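Local coordinates for actin-binding protein (Saccharomyces cerevisiae, PDB 1HQZ) that binds actin filaments through this N-terminal cofilin-homology domain and recruits the ARP2/3 complex to their sides, regulating actin assembly, at residues Asp124-Glu128 and Asn129-Met133. Numbering follows the deposited sequence.
Sequences DDLDE and NELLM
Asp127 O accepts from Leu131 N at 3.1 Å and Glu128 O from Leu132 N at 2.9 Å, the first i to i+4 bonds of helix 128-136, which starts right after a short loop. Asp127 is the N-cap: its CG sits anti to the backbone N (chi1 171°), beside the carbonyl carbon, which brings OD2 to the Glu130 N-H at 2.9 Å, met from above the carboxylate plane. OD1, the other oxygen, accepts from a water at 2.6 Å, which in turn accepts from Asn129 N, so the side chain serves two amides of the first turn, one directly and one through water. The Glu130 side chain crosses that of Asp127 at about a right angle, Glu130 CB touching Asp127 OD2 at 3.4 Å. Glu128 and Leu132 run side by side, Glu128 CG lying 3.8 Å from Leu132 CD1. Were Leu132 cut back to an alanine, the aliphatic part of Glu128 would probably lose this neighbour and a gap would open toward Phe52 and Pro74. Leu131 CD1 meets Leu126 CD2 at 4.3 Å, joining loop to helix on the buried side. In this ADF-homology fold, Leu126 and Leu131 pack on strands 80-86 and 116-120, while Glu128, Leu131 and Leu132 reach helix 52-56.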
ATOM      1  N   ASP A 124      12.060  -6.998   6.707  1.00 53.31           N
ATOM      2  CA  ASP A 124      12.352  -6.481   8.039  1.00 53.46           C
ATOM      3  C   ASP A 124      11.652  -5.146   8.276  1.00 52.45           C
ATOM      4  O   ASP A 124      11.410  -4.757   9.418  1.00 51.93           O
ATOM      5  CB  ASP A 124      13.864  -6.333   8.242  1.00 56.27           C
ATOM      6  CG  ASP A 124      14.560  -7.670   8.500  1.00 59.08           C
ATOM      7  OD1 ASP A 124      15.800  -7.663   8.671  1.00 61.03           O
ATOM      8  OD2 ASP A 124      13.876  -8.721   8.540  1.00 58.86           O
ATOM      9  N   ASP A 125      11.321  -4.447   7.193  1.00 50.31           N
ATOM     10  CA  ASP A 125      10.631  -3.168   7.298  1.00 48.41           C
ATOM     11  C   ASP A 125       9.130  -3.381   7.448  1.00 47.66           C
ATOM     12  O   ASP A 125       8.375  -2.429   7.650  1.00 47.76           O
ATOM     13  CB  ASP A 125      10.891  -2.317   6.056  1.00 48.97           C
ATOM     14  CG  ASP A 125      12.349  -1.952   5.899  1.00 49.52           C
ATOM     15  OD1 ASP A 125      13.014  -1.771   6.939  1.00 49.39           O
ATOM     16  OD2 ASP A 125      12.824  -1.829   4.747  1.00 46.72           O
ATOM     17  N   LEU A 126       8.703  -4.635   7.348  1.00 47.18           N
ATOM     18  CA  LEU A 126       7.290  -4.977   7.451  1.00 46.03           C
ATOM     19  C   LEU A 126       6.994  -5.950   8.598  1.00 45.16           C
ATOM     20  O   LEU A 126       6.271  -6.933   8.426  1.00 45.30           O
ATOM     21  CB  LEU A 126       6.805  -5.568   6.120  1.00 44.94           C
ATOM     22  CG  LEU A 126       6.952  -4.699   4.857  1.00 45.03           C
ATOM     23  CD1 LEU A 126       6.620  -5.515   3.609  1.00 42.10           C
ATOM     24  CD2 LEU A 126       6.031  -3.493   4.952  1.00 44.32           C
ATOM     25  N   ASP A 127       7.558  -5.680   9.769  1.00 43.83           N
ATOM     26  CA  ASP A 127       7.298  -6.534  10.923  1.00 44.16           C
ATOM     27  C   ASP A 127       5.886  -6.222  11.400  1.00 41.93           C
ATOM     28  O   ASP A 127       5.571  -5.077  11.707  1.00 41.17           O
ATOM     29  CB  ASP A 127       8.301  -6.253  12.044  1.00 46.69           C
ATOM     30  CG  ASP A 127       7.931  -6.957  13.336  1.00 49.87           C
ATOM     31  OD1 ASP A 127       7.933  -8.208  13.349  1.00 51.40           O
ATOM     32  OD2 ASP A 127       7.623  -6.258  14.330  1.00 50.59           O
ATOM     33  N   GLU A 128       5.040  -7.241  11.467  1.00 42.38           N
ATOM     34  CA  GLU A 128       3.649  -7.056  11.862  1.00 44.30           C
ATOM     35  C   GLU A 128       3.407  -6.339  13.191  1.00 43.77           C
ATOM     36  O   GLU A 128       2.535  -5.471  13.280  1.00 42.45           O
ATOM     37  CB  GLU A 128       2.912  -8.405  11.851  1.00 44.05           C
ATOM     38  CG  GLU A 128       1.439  -8.295  12.223  1.00 45.85           C
ATOM     39  CD  GLU A 128       0.628  -9.522  11.828  1.00 47.05           C
ATOM     40  OE1 GLU A 128       1.220 -10.609  11.683  1.00 46.61           O
ATOM     41  OE2 GLU A 128      -0.609  -9.394  11.678  1.00 48.67           O
ATOM     42  N   ASN A 129       4.162  -6.684  14.226  1.00 45.02           N
ATOM     43  CA  ASN A 129       3.963  -6.034  15.519  1.00 44.30           C
ATOM     44  C   ASN A 129       4.390  -4.571  15.519  1.00 42.15           C
ATOM     45  O   ASN A 129       3.737  -3.723  16.121  1.00 39.56           O
ATOM     46  CB  ASN A 129       4.702  -6.800  16.618  1.00 47.25           C
ATOM     47  CG  ASN A 129       4.019  -8.109  16.960  1.00 51.03           C
ATOM     48  OD1 ASN A 129       2.808  -8.144  17.220  1.00 52.24           O
ATOM     49  ND2 ASN A 129       4.786  -9.194  16.966  1.00 50.93           N
ATOM     50  N   GLU A 130       5.497  -4.284  14.854  1.00 41.08           N
ATOM     51  CA  GLU A 130       5.993  -2.925  14.762  1.00 42.86           C
ATOM     52  C   GLU A 130       4.933  -2.038  14.088  1.00 43.11           C
ATOM     53  O   GLU A 130       4.664  -0.917  14.528  1.00 43.91           O
ATOM     54  CB  GLU A 130       7.295  -2.928  13.954  1.00 46.74           C
ATOM     55  CG  GLU A 130       7.570  -1.655  13.169  1.00 52.80           C
ATOM     56  CD  GLU A 130       8.164  -0.547  14.009  1.00 56.79           C
ATOM     57  OE1 GLU A 130       7.633  -0.271  15.108  1.00 59.50           O
ATOM     58  OE2 GLU A 130       9.159   0.057  13.555  1.00 58.44           O
ATOM     59  N   LEU A 131       4.319  -2.556  13.028  1.00 40.37           N
ATOM     60  CA  LEU A 131       3.312  -1.800  12.298  1.00 39.30           C
ATOM     61  C   LEU A 131       2.001  -1.672  13.063  1.00 39.16           C
ATOM     62  O   LEU A 131       1.349  -0.623  13.013  1.00 36.83           O
ATOM     63  CB  LEU A 131       3.067  -2.436  10.921  1.00 37.39           C
ATOM     64  CG  LEU A 131       4.246  -2.400   9.933  1.00 34.63           C
ATOM     65  CD1 LEU A 131       3.871  -3.143   8.664  1.00 34.06           C
ATOM     66  CD2 LEU A 131       4.611  -0.969   9.605  1.00 36.11           C
ATOM     67  N   LEU A 132       1.605  -2.730  13.767  1.00 36.72           N
ATOM     68  CA  LEU A 132       0.364  -2.674  14.525  1.00 38.50           C
ATOM     69  C   LEU A 132       0.498  -1.613  15.616  1.00 39.37           C
ATOM     70  O   LEU A 132      -0.489  -1.012  16.045  1.00 39.21           O
ATOM     71  CB  LEU A 132       0.040  -4.047  15.136  1.00 38.95           C
ATOM     72  CG  LEU A 132      -0.353  -5.151  14.141  1.00 37.54           C
ATOM     73  CD1 LEU A 132      -0.626  -6.438  14.886  1.00 36.44           C
ATOM     74  CD2 LEU A 132      -1.590  -4.731  13.359  1.00 36.93           C
ATOM     75  N   MET A 133       1.735  -1.376  16.046  1.00 40.29           N
ATOM     76  CA  MET A 133       2.013  -0.375  17.071  1.00 41.13           C
ATOM     77  C   MET A 133       1.886   1.020  16.478  1.00 39.23           C
ATOM     78  O   MET A 133       1.292   1.913  17.086  1.00 37.86           O
ATOM     79  CB  MET A 133       3.421  -0.554  17.620  1.00 44.34           C
ATOM     80  CG  MET A 133       3.761   0.436  18.701  1.00 48.99           C
ATOM     81  SD  MET A 133       5.488   0.336  19.144  1.00 55.30           S
ATOM     82  CE  MET A 133       6.199   1.468  17.906  1.00 51.06           C
TER
HETATM   83  O   HOH W   1       5.786  -9.118  14.524  1.00 51.48           O